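Local atomic coordinates of alkane monooxygenase (PDB entry 3B9O), a protein that belongs to the luciferase-like monooxygenase family of TIM-barrel flavoproteins and holds a flavin mononucleotide in its pocket. Residues V95-A100 with Y407-Y412; V196-H201 with P209-C214; D64-S69 with G317-K322; F236-A241 with K266-N271. All coordinates share one frame; numbering follows the deposited sequence.

Interaction 1: residues V95-A100 with Y407-Y412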
loop_
_atom_site.group_PDB
_atom_site.type_symbol
_atom_site.label_atom_id
_atom_site.label_comp_id
_atom_site.label_asym_id
_atom_site.label_seq_id
_atom_site.Cartn_x
_atom_site.Cartn_y
_atom_site.Cartn_z
ATOM N N VAL A 95 19.238 -2.253 7.013
ATOM C CA VAL A 95 20.101 -1.193 6.398
ATOM C C VAL A 95 19.525 0.206 6.523
ATOM O O VAL A 95 20.064 1.142 5.956
ATOM C CB VAL A 95 20.418 -1.493 4.902
ATOM C CG1 VAL A 95 21.120 -2.848 4.775
ATOM C CG2 VAL A 95 19.111 -1.485 4.032
ATOM N N THR A 96 18.411 0.356 7.253
ATOM C CA THR A 96 17.788 1.673 7.432
ATOM C C THR A 96 17.422 1.985 8.896
ATOM O O THR A 96 17.231 1.075 9.703
ATOM C CB THR A 96 16.502 1.822 6.532
ATOM O OG1 THR A 96 15.579 0.776 6.874
ATOM C CG2 THR A 96 16.830 1.724 5.038
ATOM N N LYS A 97 17.355 3.288 9.228
ATOM C CA LYS A 97 17.046 3.742 10.569
ATOM C C LYS A 97 15.595 4.187 10.767
ATOM O O LYS A 97 15.042 4.001 11.839
ATOM C CB LYS A 97 17.992 4.892 10.949
ATOM C CG LYS A 97 17.838 5.360 12.363
ATOM C CD LYS A 97 18.815 6.499 12.662
ATOM C CE LYS A 97 18.609 7.066 14.067
ATOM N NZ LYS A 97 19.576 8.206 14.267
ATOM N N HIS A 98 15.016 4.817 9.741
ATOM C CA HIS A 98 13.721 5.494 9.827
ATOM C C HIS A 98 12.709 5.063 8.792
ATOM O O HIS A 98 11.516 5.134 9.056
ATOM C CB HIS A 98 13.928 6.986 9.595
ATOM C CG HIS A 98 14.742 7.644 10.647
ATOM N ND1 HIS A 98 14.284 7.792 11.937
ATOM C CD2 HIS A 98 15.975 8.215 10.604
ATOM C CE1 HIS A 98 15.212 8.401 12.658
ATOM N NE2 HIS A 98 16.234 8.691 11.869
ATOM N N LEU A 99 13.180 4.665 7.607
ATOM C CA LEU A 99 12.289 4.212 6.548
ATOM C C LEU A 99 11.307 3.144 7.075
ATOM O O LEU A 99 11.724 2.171 7.739
ATOM C CB LEU A 99 13.084 3.691 5.351
ATOM C CG LEU A 99 12.261 3.302 4.089
ATOM C CD1 LEU A 99 11.706 4.557 3.296
ATOM C CD2 LEU A 99 13.093 2.429 3.157
ATOM N N ALA A 100 10.014 3.350 6.823
ATOM C CA ALA A 100 8.970 2.396 7.229
ATOM C C ALA A 100 8.561 1.486 6.034
ATOM O O ALA A 100 8.957 1.726 4.895
ATOM C CB ALA A 100 7.739 3.131 7.782
ATOM N N TYR A 407 14.264 13.103 9.182
ATOM C CA TYR A 407 13.188 12.347 9.838
ATOM C C TYR A 407 12.912 12.778 11.277
ATOM O O TYR A 407 13.846 13.176 11.988
ATOM C CB TYR A 407 13.601 10.858 9.889
ATOM C CG TYR A 407 13.569 10.145 8.559
ATOM C CD1 TYR A 407 14.734 9.970 7.820
ATOM C CD2 TYR A 407 12.382 9.613 8.063
ATOM C CE1 TYR A 407 14.717 9.271 6.608
ATOM C CE2 TYR A 407 12.345 8.928 6.850
ATOM C CZ TYR A 407 13.524 8.764 6.131
ATOM O OH TYR A 407 13.531 8.068 4.943
ATOM N N GLU A 408 11.642 12.650 11.704
ATOM C CA GLU A 408 11.285 12.751 13.135
ATOM C C GLU A 408 11.637 11.433 13.823
ATOM O O GLU A 408 11.637 10.361 13.191
ATOM C CB GLU A 408 9.762 12.966 13.307
ATOM C CG GLU A 408 9.166 14.216 12.700
ATOM C CD GLU A 408 9.410 15.453 13.541
ATOM O OE1 GLU A 408 9.312 15.357 14.789
ATOM O OE2 GLU A 408 9.702 16.522 12.952
ATOM N N GLU A 409 11.897 11.463 15.129
ATOM C CA GLU A 409 12.167 10.179 15.754
ATOM C C GLU A 409 10.902 9.486 16.213
ATOM O O GLU A 409 9.856 10.123 16.485
ATOM C CB GLU A 409 13.223 10.213 16.870
ATOM C CG GLU A 409 13.997 8.849 16.971
ATOM C CD GLU A 409 15.317 8.806 16.146
ATOM O OE1 GLU A 409 15.647 9.799 15.443
ATOM O OE2 GLU A 409 16.018 7.764 16.205
ATOM N N GLY A 410 10.983 8.166 16.208
ATOM C CA GLY A 410 9.907 7.367 16.721
ATOM C C GLY A 410 9.449 6.296 15.744
ATOM O O GLY A 410 10.041 6.059 14.683
ATOM N N THR A 411 8.378 5.645 16.144
ATOM C CA THR A 411 7.705 4.667 15.294
ATOM C C THR A 411 7.119 5.324 14.020
ATOM O O THR A 411 7.008 6.566 13.902
ATOM C CB THR A 411 6.549 4.012 16.090
ATOM O OG1 THR A 411 5.645 5.038 16.488
ATOM C CG2 THR A 411 7.053 3.293 17.335
ATOM N N TYR A 412 6.737 4.495 13.059
ATOM C CA TYR A 412 6.064 5.017 11.864
ATOM C C TYR A 412 4.754 5.737 12.249
ATOM O O TYR A 412 4.445 6.814 11.701
ATOM C CB TYR A 412 5.815 3.861 10.867
ATOM C CG TYR A 412 5.181 4.273 9.554
ATOM C CD1 TYR A 412 5.505 5.495 8.936
ATOM C CD2 TYR A 412 4.285 3.419 8.899
ATOM C CE1 TYR A 412 4.893 5.884 7.719
ATOM C CE2 TYR A 412 3.697 3.781 7.645
ATOM C CZ TYR A 412 4.018 5.004 7.074
ATOM O OH TYR A 412 3.440 5.372 5.876
HETATM O O HOH W 1 12.782 5.059 13.515
#
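In both H98 (chi1 -65°) and Y407 (chi1 -72°) CG stands anti to the carbonyl carbon, and the two side chains run antiparallel, so that each ring lies against the other's CB. H98 CB sits over the centre of the Y407 ring, 3.4 Å from its centroid, while Y407 CB lies 3.6 Å from the H98 ring centroid. The planes are inclined by 20° and offset, with little ring-on-ring overlap, which makes this a reciprocal pair of CH-pi contacts more than a ring stack. K97 CG covers the other face of the imidazole. At the imidazole edge, E409 OE1 comes to 3.1 Å from H98 CE1, its carboxylate turned nearly perpendicular to the ring. The other carboxylate oxygen, E409 OE2, is 4.1 Å from K97 NZ, beyond a salt bridge. Deeper in, A100 CB rests on a face of the Y412 ring, 3.5 Å from the centroid. A water bridges the backbones, donating to K97 O at 3.0 Å and to G410 O at 3.1 Å. The tyrosine hydroxyls bond elsewhere, Y407 OH to F51 O and Y412 OH to Y225 OH. The contact lays the segment after helix 384-399 over the loop joining helix 89-94 to strand 100-106, at the N-terminal mouth of the strands of a TIM barrel.

Interaction 2: residues V196-H201 with P209-C214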
loop_
_atom_site.group_PDB
_atom_site.type_symbol
_atom_site.label_atom_id
_atom_site.label_comp_id
_atom_site.label_asym_id
_atom_site.label_seq_id
_atom_site.Cartn_x
_atom_site.Cartn_y
_atom_site.Cartn_z
ATOM N N VAL A 196 -1.139 -12.074 30.801
ATOM C CA VAL A 196 -1.290 -12.668 29.489
ATOM C C VAL A 196 -2.669 -13.356 29.430
ATOM O O VAL A 196 -2.965 -14.236 30.257
ATOM C CB VAL A 196 -0.149 -13.659 29.191
ATOM C CG1 VAL A 196 -0.413 -14.415 27.880
ATOM C CG2 VAL A 196 1.204 -12.923 29.126
ATOM N N HIS A 197 -3.478 -12.979 28.435
ATOM C CA HIS A 197 -4.917 -13.305 28.400
ATOM C C HIS A 197 -5.389 -13.969 27.127
ATOM O O HIS A 197 -4.998 -13.562 26.029
ATOM C CB HIS A 197 -5.767 -12.024 28.619
ATOM C CG HIS A 197 -5.362 -11.227 29.812
ATOM N ND1 HIS A 197 -5.573 -11.669 31.098
ATOM C CD2 HIS A 197 -4.725 -10.036 29.921
ATOM C CE1 HIS A 197 -5.081 -10.792 31.947
ATOM N NE2 HIS A 197 -4.569 -9.788 31.259
ATOM N N GLU A 198 -6.253 -14.986 27.262
ATOM C CA GLU A 198 -7.026 -15.493 26.122
ATOM C C GLU A 198 -7.868 -14.330 25.591
ATOM O O GLU A 198 -8.209 -13.404 26.336
ATOM C CB GLU A 198 -7.934 -16.664 26.523
ATOM C CG GLU A 198 -7.229 -17.980 26.633
ATOM C CD GLU A 198 -8.085 -19.119 27.195
ATOM O OE1 GLU A 198 -9.283 -18.921 27.547
ATOM O OE2 GLU A 198 -7.532 -20.241 27.270
ATOM N N ILE A 199 -8.142 -14.339 24.295
ATOM C CA ILE A 199 -9.016 -13.310 23.706
ATOM C C ILE A 199 -10.448 -13.813 23.546
ATOM O O ILE A 199 -11.373 -13.013 23.432
ATOM C CB ILE A 199 -8.493 -12.754 22.332
ATOM C CG1 ILE A 199 -8.428 -13.879 21.278
ATOM C CG2 ILE A 199 -7.166 -11.992 22.549
ATOM C CD1 ILE A 199 -8.308 -13.417 19.793
ATOM N N ASN A 200 -10.623 -15.130 23.535
ATOM C CA ASN A 200 -11.953 -15.731 23.422
ATOM C C ASN A 200 -12.800 -15.104 22.345
ATOM O O ASN A 200 -13.953 -14.651 22.590
ATOM C CB ASN A 200 -12.673 -15.702 24.767
ATOM C CG ASN A 200 -11.901 -16.427 25.822
ATOM O OD1 ASN A 200 -11.557 -15.854 26.841
ATOM N ND2 ASN A 200 -11.557 -17.686 25.547
ATOM N N HIS A 201 -12.224 -15.071 21.148
ATOM C CA HIS A 201 -12.932 -14.563 20.003
ATOM C C HIS A 201 -13.806 -15.647 19.393
ATOM O O HIS A 201 -13.400 -16.779 19.198
ATOM C CB HIS A 201 -11.983 -13.992 18.932
ATOM C CG HIS A 201 -12.685 -13.652 17.656
ATOM N ND1 HIS A 201 -13.140 -12.386 17.382
ATOM C CD2 HIS A 201 -13.075 -14.426 16.619
ATOM C CE1 HIS A 201 -13.774 -12.390 16.222
ATOM N NE2 HIS A 201 -13.739 -13.614 15.735
ATOM N N PRO A 209 -9.510 -18.651 20.559
ATOM C CA PRO A 209 -9.386 -18.474 22.022
ATOM C C PRO A 209 -8.195 -17.618 22.463
ATOM O O PRO A 209 -8.280 -16.944 23.482
ATOM C CB PRO A 209 -9.299 -19.904 22.577
ATOM C CG PRO A 209 -9.136 -20.821 21.387
ATOM C CD PRO A 209 -9.500 -20.060 20.129
ATOM N N GLY A 210 -7.109 -17.575 21.683
ATOM C CA GLY A 210 -5.947 -16.768 22.111
ATOM C C GLY A 210 -5.215 -17.658 23.088
ATOM O O GLY A 210 -5.532 -18.877 23.167
ATOM N N PRO A 211 -4.225 -17.119 23.824
ATOM C CA PRO A 211 -3.669 -15.762 23.777
ATOM C C PRO A 211 -2.803 -15.589 22.509
ATOM O O PRO A 211 -2.566 -16.559 21.751
ATOM C CB PRO A 211 -2.796 -15.703 25.028
ATOM C CG PRO A 211 -2.385 -17.131 25.241
ATOM C CD PRO A 211 -3.533 -17.967 24.810
ATOM N N HIS A 212 -2.343 -14.367 22.290
ATOM C CA HIS A 212 -1.387 -14.105 21.224
ATOM C C HIS A 212 -0.043 -14.764 21.611
ATOM O O HIS A 212 0.272 -14.967 22.799
ATOM C CB HIS A 212 -1.251 -12.586 21.082
ATOM C CG HIS A 212 -0.445 -12.138 19.904
ATOM N ND1 HIS A 212 -0.461 -12.801 18.692
ATOM C CD2 HIS A 212 0.344 -11.048 19.736
ATOM C CE1 HIS A 212 0.297 -12.141 17.824
ATOM N NE2 HIS A 212 0.801 -11.081 18.433
ATOM N N LEU A 213 0.732 -15.123 20.599
ATOM C CA LEU A 213 2.033 -15.767 20.814
ATOM C C LEU A 213 3.158 -14.759 21.128
ATOM O O LEU A 213 4.193 -15.143 21.632
ATOM C CB LEU A 213 2.396 -16.599 19.564
ATOM C CG LEU A 213 1.568 -17.906 19.342
ATOM C CD1 LEU A 213 1.827 -18.552 17.968
ATOM C CD2 LEU A 213 1.727 -18.957 20.490
ATOM N N CYS A 214 2.938 -13.476 20.825
ATOM C CA CYS A 214 3.984 -12.457 20.903
ATOM C C CYS A 214 3.762 -11.432 22.022
ATOM O O CYS A 214 2.627 -11.095 22.408
ATOM C CB CYS A 214 4.110 -11.713 19.543
ATOM S SG CYS A 214 4.032 -12.770 18.113
#
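P209 O is gripped by two successive backbone amides, those of I199 and N200. The bond from N200 N to P209 O, 3.0 Å long, is nearly straight at 172°; that from I199 N to P209 O, though only 2.7 Å, is bent to 130° and weak. This shared carbonyl lies at the base of a small beta-hairpin, strands 201-202 and 207-208, whose two flanking loops it draws together on the protein surface. The E198 side chain follows the same carbonyl, with CB 3.1 Å from P209 O. Its carboxylate is met from above its plane by the N200 amide, ND2 to OE1 of E198 at 3.3 Å, a bond within the loop that precedes the hairpin. G210, which follows P209, adopts backbone angles suited to glycine and lies close against the backbone of 198-199. I199 CG1 comes to 3.9 Å from G210 CA. I199 also packs on K170 and L171 of helix 154-174. The peptide bond between G210 and P211 is cis, and P211 CB touches H197 O at 3.2 Å and V196 CG1 at 3.9 Å.

Interaction 3: residues D64-S69 with G317-K322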
loop_
_atom_site.group_PDB
_atom_site.type_symbol
_atom_site.label_atom_id
_atom_site.label_comp_id
_atom_site.label_asym_id
_atom_site.label_seq_id
_atom_site.Cartn_x
_atom_site.Cartn_y
_atom_site.Cartn_z
ATOM N N ASP A 64 -5.557 -13.587 -15.389
ATOM C CA ASP A 64 -5.925 -14.581 -16.417
ATOM C C ASP A 64 -7.302 -14.253 -16.976
ATOM O O ASP A 64 -8.019 -15.144 -17.411
ATOM C CB ASP A 64 -5.893 -16.011 -15.837
ATOM C CG ASP A 64 -6.840 -16.194 -14.668
ATOM O OD1 ASP A 64 -7.630 -15.264 -14.375
ATOM O OD2 ASP A 64 -6.790 -17.264 -14.014
ATOM N N VAL A 65 -7.678 -12.981 -16.933
ATOM C CA VAL A 65 -9.023 -12.593 -17.372
ATOM C C VAL A 65 -8.968 -12.237 -18.851
ATOM O O VAL A 65 -9.745 -12.770 -19.659
ATOM C CB VAL A 65 -9.644 -11.457 -16.506
ATOM C CG1 VAL A 65 -10.894 -10.877 -17.184
ATOM C CG2 VAL A 65 -9.980 -11.977 -15.094
ATOM N N TYR A 66 -8.035 -11.351 -19.208
ATOM C CA TYR A 66 -7.878 -10.945 -20.590
ATOM C C TYR A 66 -7.478 -12.151 -21.476
ATOM O O TYR A 66 -6.538 -12.900 -21.165
ATOM C CB TYR A 66 -6.894 -9.786 -20.685
ATOM C CG TYR A 66 -6.526 -9.361 -22.094
ATOM C CD1 TYR A 66 -7.458 -8.743 -22.933
ATOM C CD2 TYR A 66 -5.244 -9.578 -22.585
ATOM C CE1 TYR A 66 -7.107 -8.348 -24.222
ATOM C CE2 TYR A 66 -4.882 -9.195 -23.858
ATOM C CZ TYR A 66 -5.825 -8.587 -24.680
ATOM O OH TYR A 66 -5.452 -8.183 -25.944
ATOM N N ARG A 67 -8.242 -12.333 -22.563
ATOM C CA ARG A 67 -8.188 -13.505 -23.451
ATOM C C ARG A 67 -8.351 -14.846 -22.747
ATOM O O ARG A 67 -7.878 -15.878 -23.239
ATOM C CB ARG A 67 -6.937 -13.470 -24.341
ATOM C CG ARG A 67 -6.777 -12.119 -25.064
ATOM C CD ARG A 67 -5.526 -12.017 -25.872
ATOM N NE ARG A 67 -5.464 -13.082 -26.862
ATOM C CZ ARG A 67 -5.580 -12.914 -28.182
ATOM N NH1 ARG A 67 -5.754 -11.695 -28.717
ATOM N NH2 ARG A 67 -5.506 -13.980 -28.968
ATOM N N GLN A 68 -9.000 -14.826 -21.586
ATOM C CA GLN A 68 -9.347 -16.038 -20.843
ATOM C C GLN A 68 -8.154 -16.921 -20.407
ATOM O O GLN A 68 -8.302 -18.100 -20.079
ATOM C CB GLN A 68 -10.402 -16.832 -21.656
ATOM C CG GLN A 68 -11.707 -16.031 -21.857
ATOM C CD GLN A 68 -12.249 -15.509 -20.529
ATOM O OE1 GLN A 68 -12.447 -14.294 -20.351
ATOM N NE2 GLN A 68 -12.459 -16.414 -19.576
ATOM N N SER A 69 -6.973 -16.331 -20.387
ATOM C CA SER A 69 -5.762 -17.074 -20.136
ATOM C C SER A 69 -4.769 -16.175 -19.411
ATOM O O SER A 69 -4.738 -14.967 -19.629
ATOM C CB SER A 69 -5.170 -17.514 -21.477
ATOM O OG SER A 69 -3.924 -18.119 -21.305
ATOM N N GLY A 317 -12.162 -7.218 -14.167
ATOM C CA GLY A 317 -12.982 -8.392 -14.453
ATOM C C GLY A 317 -13.475 -8.436 -15.893
ATOM O O GLY A 317 -14.051 -9.442 -16.306
ATOM N N TYR A 318 -13.216 -7.355 -16.640
ATOM C CA TYR A 318 -13.574 -7.221 -18.062
ATOM C C TYR A 318 -12.456 -7.702 -18.984
ATOM O O TYR A 318 -11.335 -7.139 -18.994
ATOM C CB TYR A 318 -13.945 -5.770 -18.435
ATOM C CG TYR A 318 -15.264 -5.332 -17.826
ATOM C CD1 TYR A 318 -15.296 -4.606 -16.632
ATOM C CD2 TYR A 318 -16.492 -5.671 -18.440
ATOM C CE1 TYR A 318 -16.524 -4.224 -16.051
ATOM C CE2 TYR A 318 -17.717 -5.297 -17.874
ATOM C CZ TYR A 318 -17.725 -4.574 -16.682
ATOM O OH TYR A 318 -18.927 -4.207 -16.122
ATOM N N ASP A 319 -12.786 -8.735 -19.764
ATOM C CA ASP A 319 -11.922 -9.216 -20.824
ATOM C C ASP A 319 -12.242 -8.491 -22.138
ATOM O O ASP A 319 -13.185 -8.880 -22.841
ATOM C CB ASP A 319 -12.096 -10.740 -21.003
ATOM C CG ASP A 319 -11.322 -11.276 -22.190
ATOM O OD1 ASP A 319 -10.603 -10.504 -22.843
ATOM O OD2 ASP A 319 -11.418 -12.477 -22.483
ATOM N N LEU A 320 -11.444 -7.479 -22.491
ATOM C CA LEU A 320 -11.756 -6.623 -23.654
ATOM C C LEU A 320 -11.592 -7.281 -25.034
ATOM O O LEU A 320 -11.935 -6.665 -26.065
ATOM C CB LEU A 320 -10.928 -5.327 -23.634
ATOM C CG LEU A 320 -11.087 -4.409 -22.421
ATOM C CD1 LEU A 320 -10.285 -3.125 -22.607
ATOM C CD2 LEU A 320 -12.572 -4.108 -22.150
ATOM N N SER A 321 -11.048 -8.503 -25.060
ATOM C CA SER A 321 -10.789 -9.204 -26.326
ATOM C C SER A 321 -12.129 -9.692 -26.821
ATOM O O SER A 321 -12.317 -9.889 -28.027
ATOM C CB SER A 321 -9.833 -10.382 -26.126
ATOM O OG SER A 321 -10.493 -11.436 -25.466
ATOM N N LYS A 322 -13.026 -9.885 -25.849
ATOM C CA LYS A 322 -14.428 -10.261 -26.002
ATOM C C LYS A 322 -15.375 -9.152 -26.477
ATOM O O LYS A 322 -16.592 -9.307 -26.350
ATOM C CB LYS A 322 -14.980 -10.702 -24.649
ATOM C CG LYS A 322 -14.556 -12.064 -24.196
ATOM C CD LYS A 322 -15.652 -12.722 -23.392
ATOM C CE LYS A 322 -15.649 -12.292 -21.941
ATOM N NZ LYS A 322 -15.953 -13.466 -21.057
#
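The hydrogen bonding converges on one carboxylate oxygen, D319 OD1, which accepts three donors. R67 N crosses the contact to D319 OD1 at 3.0 Å and 162°, approaching from above the carboxylate plane. The other two come from its own segment: S321 OG donates to D319 OD1 at 2.8 Å, on the syn side, and S321 N donates to it at 3.0 Å, closing an Asx turn. The D319 side chain swings away from its own amide (chi1 174°) and reaches out of its own turn into the bend made by 65-68. That bend is itself a beta turn close to type II, Q68 N binding V65 O at 2.9 Å, and its amide at R67 is the one presented to D319. Three bonds on one oxygen should fix the rotation of the carboxylate and would probably stabilise its negative charge.

Apolar packing flanks this polar centre. V65 CG1 lies 3.6 Å from G317 O, alongside the start of the second segment. At the other end S321 CB is wedged between two residues, 3.9 Å from Y66 CE1 and 3.7 Å from R67 CG. R67 CG in turn lies over the centre of the Y66 ring, whose plane is steeply inclined to the D319 carboxylate.

Y66 OH bonds to E306 of helix 305-316, and L320 packs on L309 of that helix and on I337, I338 and M341 of helix 334-341. The contact thus ties the loop that follows strand 53-57 and leads into helix 71-75 to the end of helix 305-316.

Interaction 4: residues F236-A241 with K266-N271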
loop_
_atom_site.group_PDB
_atom_site.type_symbol
_atom_site.label_atom_id
_atom_site.label_comp_id
_atom_site.label_asym_id
_atom_site.label_seq_id
_atom_site.Cartn_x
_atom_site.Cartn_y
_atom_site.Cartn_z
ATOM N N PHE A 236 -15.142 0.575 4.708
ATOM C CA PHE A 236 -14.134 -0.190 5.457
ATOM C C PHE A 236 -12.961 0.679 5.885
ATOM O O PHE A 236 -12.529 0.608 7.026
ATOM C CB PHE A 236 -13.603 -1.359 4.616
ATOM C CG PHE A 236 -12.667 -2.274 5.375
ATOM C CD1 PHE A 236 -13.170 -3.296 6.149
ATOM C CD2 PHE A 236 -11.291 -2.112 5.312
ATOM C CE1 PHE A 236 -12.323 -4.150 6.852
ATOM C CE2 PHE A 236 -10.430 -2.980 6.021
ATOM C CZ PHE A 236 -10.965 -3.995 6.780
ATOM N N ALA A 237 -12.417 1.450 4.938
ATOM C CA ALA A 237 -11.467 2.525 5.208
ATOM C C ALA A 237 -11.897 3.461 6.340
ATOM O O ALA A 237 -11.122 3.722 7.263
ATOM C CB ALA A 237 -11.215 3.341 3.892
ATOM N N ALA A 238 -13.145 3.957 6.281
ATOM C CA ALA A 238 -13.685 4.892 7.284
ATOM C C ALA A 238 -13.671 4.290 8.675
ATOM O O ALA A 238 -13.328 4.961 9.671
ATOM C CB ALA A 238 -15.121 5.330 6.893
ATOM N N LYS A 239 -13.995 3.004 8.734
ATOM C CA LYS A 239 -14.046 2.282 9.987
ATOM C C LYS A 239 -12.635 1.988 10.565
ATOM O O LYS A 239 -12.442 2.100 11.748
ATOM C CB LYS A 239 -14.804 0.956 9.776
ATOM C CG LYS A 239 -15.084 0.195 11.074
ATOM C CD LYS A 239 -15.901 -1.060 10.824
ATOM C CE LYS A 239 -16.300 -1.645 12.175
ATOM N NZ LYS A 239 -16.917 -2.984 12.002
ATOM N N HIS A 240 -11.689 1.558 9.728
ATOM C CA HIS A 240 -10.422 0.989 10.230
ATOM C C HIS A 240 -9.153 1.740 9.874
ATOM O O HIS A 240 -8.198 1.728 10.647
ATOM C CB HIS A 240 -10.216 -0.401 9.625
ATOM C CG HIS A 240 -11.246 -1.404 10.024
ATOM N ND1 HIS A 240 -11.215 -2.069 11.234
ATOM C CD2 HIS A 240 -12.308 -1.901 9.345
ATOM C CE1 HIS A 240 -12.226 -2.921 11.294
ATOM N NE2 HIS A 240 -12.915 -2.825 10.165
ATOM N N ALA A 241 -9.092 2.285 8.663
ATOM C CA ALA A 241 -7.814 2.755 8.112
ATOM C C ALA A 241 -7.252 4.026 8.778
ATOM O O ALA A 241 -7.980 5.016 9.020
ATOM C CB ALA A 241 -7.924 2.952 6.602
ATOM N N LYS A 266 -17.474 9.353 10.779
ATOM C CA LYS A 266 -18.162 9.940 11.966
ATOM C C LYS A 266 -19.019 8.924 12.726
ATOM O O LYS A 266 -18.947 8.870 13.932
ATOM C CB LYS A 266 -19.027 11.153 11.601
ATOM C CG LYS A 266 -18.264 12.314 10.941
ATOM C CD LYS A 266 -19.235 13.351 10.289
ATOM C CE LYS A 266 -20.305 12.661 9.373
ATOM N NZ LYS A 266 -20.788 13.566 8.279
ATOM N N LYS A 267 -19.769 8.087 12.012
ATOM C CA LYS A 267 -20.664 7.093 12.678
ATOM C C LYS A 267 -19.881 6.066 13.523
ATOM O O LYS A 267 -20.455 5.386 14.360
ATOM C CB LYS A 267 -21.539 6.359 11.651
ATOM C CG LYS A 267 -20.753 5.328 10.835
ATOM C CD LYS A 267 -21.592 4.512 9.865
ATOM C CE LYS A 267 -21.948 5.272 8.614
ATOM N NZ LYS A 267 -20.733 5.483 7.745
ATOM N N TYR A 268 -18.579 5.907 13.244
ATOM C CA TYR A 268 -17.732 5.022 14.042
ATOM C C TYR A 268 -17.054 5.761 15.186
ATOM O O TYR A 268 -16.279 5.175 15.940
ATOM C CB TYR A 268 -16.701 4.286 13.146
ATOM C CG TYR A 268 -17.341 3.520 12.019
ATOM C CD1 TYR A 268 -17.255 3.968 10.724
ATOM C CD2 TYR A 268 -18.062 2.346 12.262
ATOM C CE1 TYR A 268 -17.839 3.266 9.692
ATOM C CE2 TYR A 268 -18.651 1.628 11.224
ATOM C CZ TYR A 268 -18.553 2.098 9.964
ATOM O OH TYR A 268 -19.147 1.389 8.925
ATOM N N GLY A 269 -17.363 7.039 15.325
ATOM C CA GLY A 269 -16.837 7.831 16.432
ATOM C C GLY A 269 -15.399 8.296 16.218
ATOM O O GLY A 269 -14.719 8.703 17.177
ATOM N N ARG A 270 -14.955 8.260 14.966
ATOM C CA ARG A 270 -13.567 8.578 14.622
ATOM C C ARG A 270 -13.412 10.034 14.268
ATOM O O ARG A 270 -14.246 10.585 13.521
ATOM C CB ARG A 270 -13.133 7.759 13.400
ATOM C CG ARG A 270 -12.875 6.304 13.651
ATOM C CD ARG A 270 -11.397 6.009 13.362
ATOM N NE ARG A 270 -11.345 5.544 12.018
ATOM C CZ ARG A 270 -10.271 5.392 11.243
ATOM N NH1 ARG A 270 -9.022 5.673 11.622
ATOM N NH2 ARG A 270 -10.500 4.901 10.048
ATOM N N ASN A 271 -12.330 10.641 14.763
ATOM C CA ASN A 271 -11.927 11.958 14.308
ATOM C C ASN A 271 -11.344 11.817 12.891
ATOM O O ASN A 271 -10.354 11.130 12.679
ATOM C CB ASN A 271 -10.928 12.540 15.286
ATOM C CG ASN A 271 -10.428 13.923 14.892
ATOM O OD1 ASN A 271 -10.651 14.434 13.771
ATOM N ND2 ASN A 271 -9.738 14.546 15.836
#
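K239 lies across the Y268 ring at about a right angle, its CB over the centre of one face, 3.8 Å from the centroid and 11° off the ring normal. A fully extended K239 chain (chi1 -172°) carries the methylenes over the ring, with K239 CG 3.8 Å from Y268 CE2. K267 CG covers the opposite face, which leaves the phenol sandwiched between two aliphatic lysine stems; its hydroxyl bonds to E235 OE1. R270 meets the same helix differently, edge-on. Its chain bends at chi2 and chi3, bringing the guanidinium in so that the carbonyls of A238, in the last turn, and A241, just past the helix, lie near its plane. Side-on, R270 NE and NH2 grip A238 O at 3.1 Å and 2.9 Å; end-on, NH2 and NH1 grip A241 O at 2.7 Å and 2.9 Å. In each pair the nitrogens come from the same face of the carbonyl plane, and NH2 serves both oxygens. K239 O, 3.6 Å from R270 NE, is buried with no partner in the model. R270, from the loop after helix 251-265, thus binds carbonyls at the C-terminal end of helix 231-240. Four bonds fix the rotation of the guanidinium, which meets the helix end by its edge. Carbonyls at a helix C-terminus carry partial negative charge, and their gathering here would probably compensate the charge of the buried guanidinium.

In the fold
Interaction 4 is the buried one, and there an arginine binds two carbonyls at and just past a helix end, beside a tyrosine flanked by lysine stems. Interaction 2 lies at the surface and relies on backbone amides and a cis proline. Interactions 1 and 3 are partly buried and fall on opposite sides of the chain's centre, about 42 Å apart between centres; the first is largely CH-pi packing with a bridging water, the second centres on a carboxylate. Interactions 2 and 4 meet different stretches of helix 154-174, I199 near its C-terminal end and F236 and H240 further back. None of the four touches another.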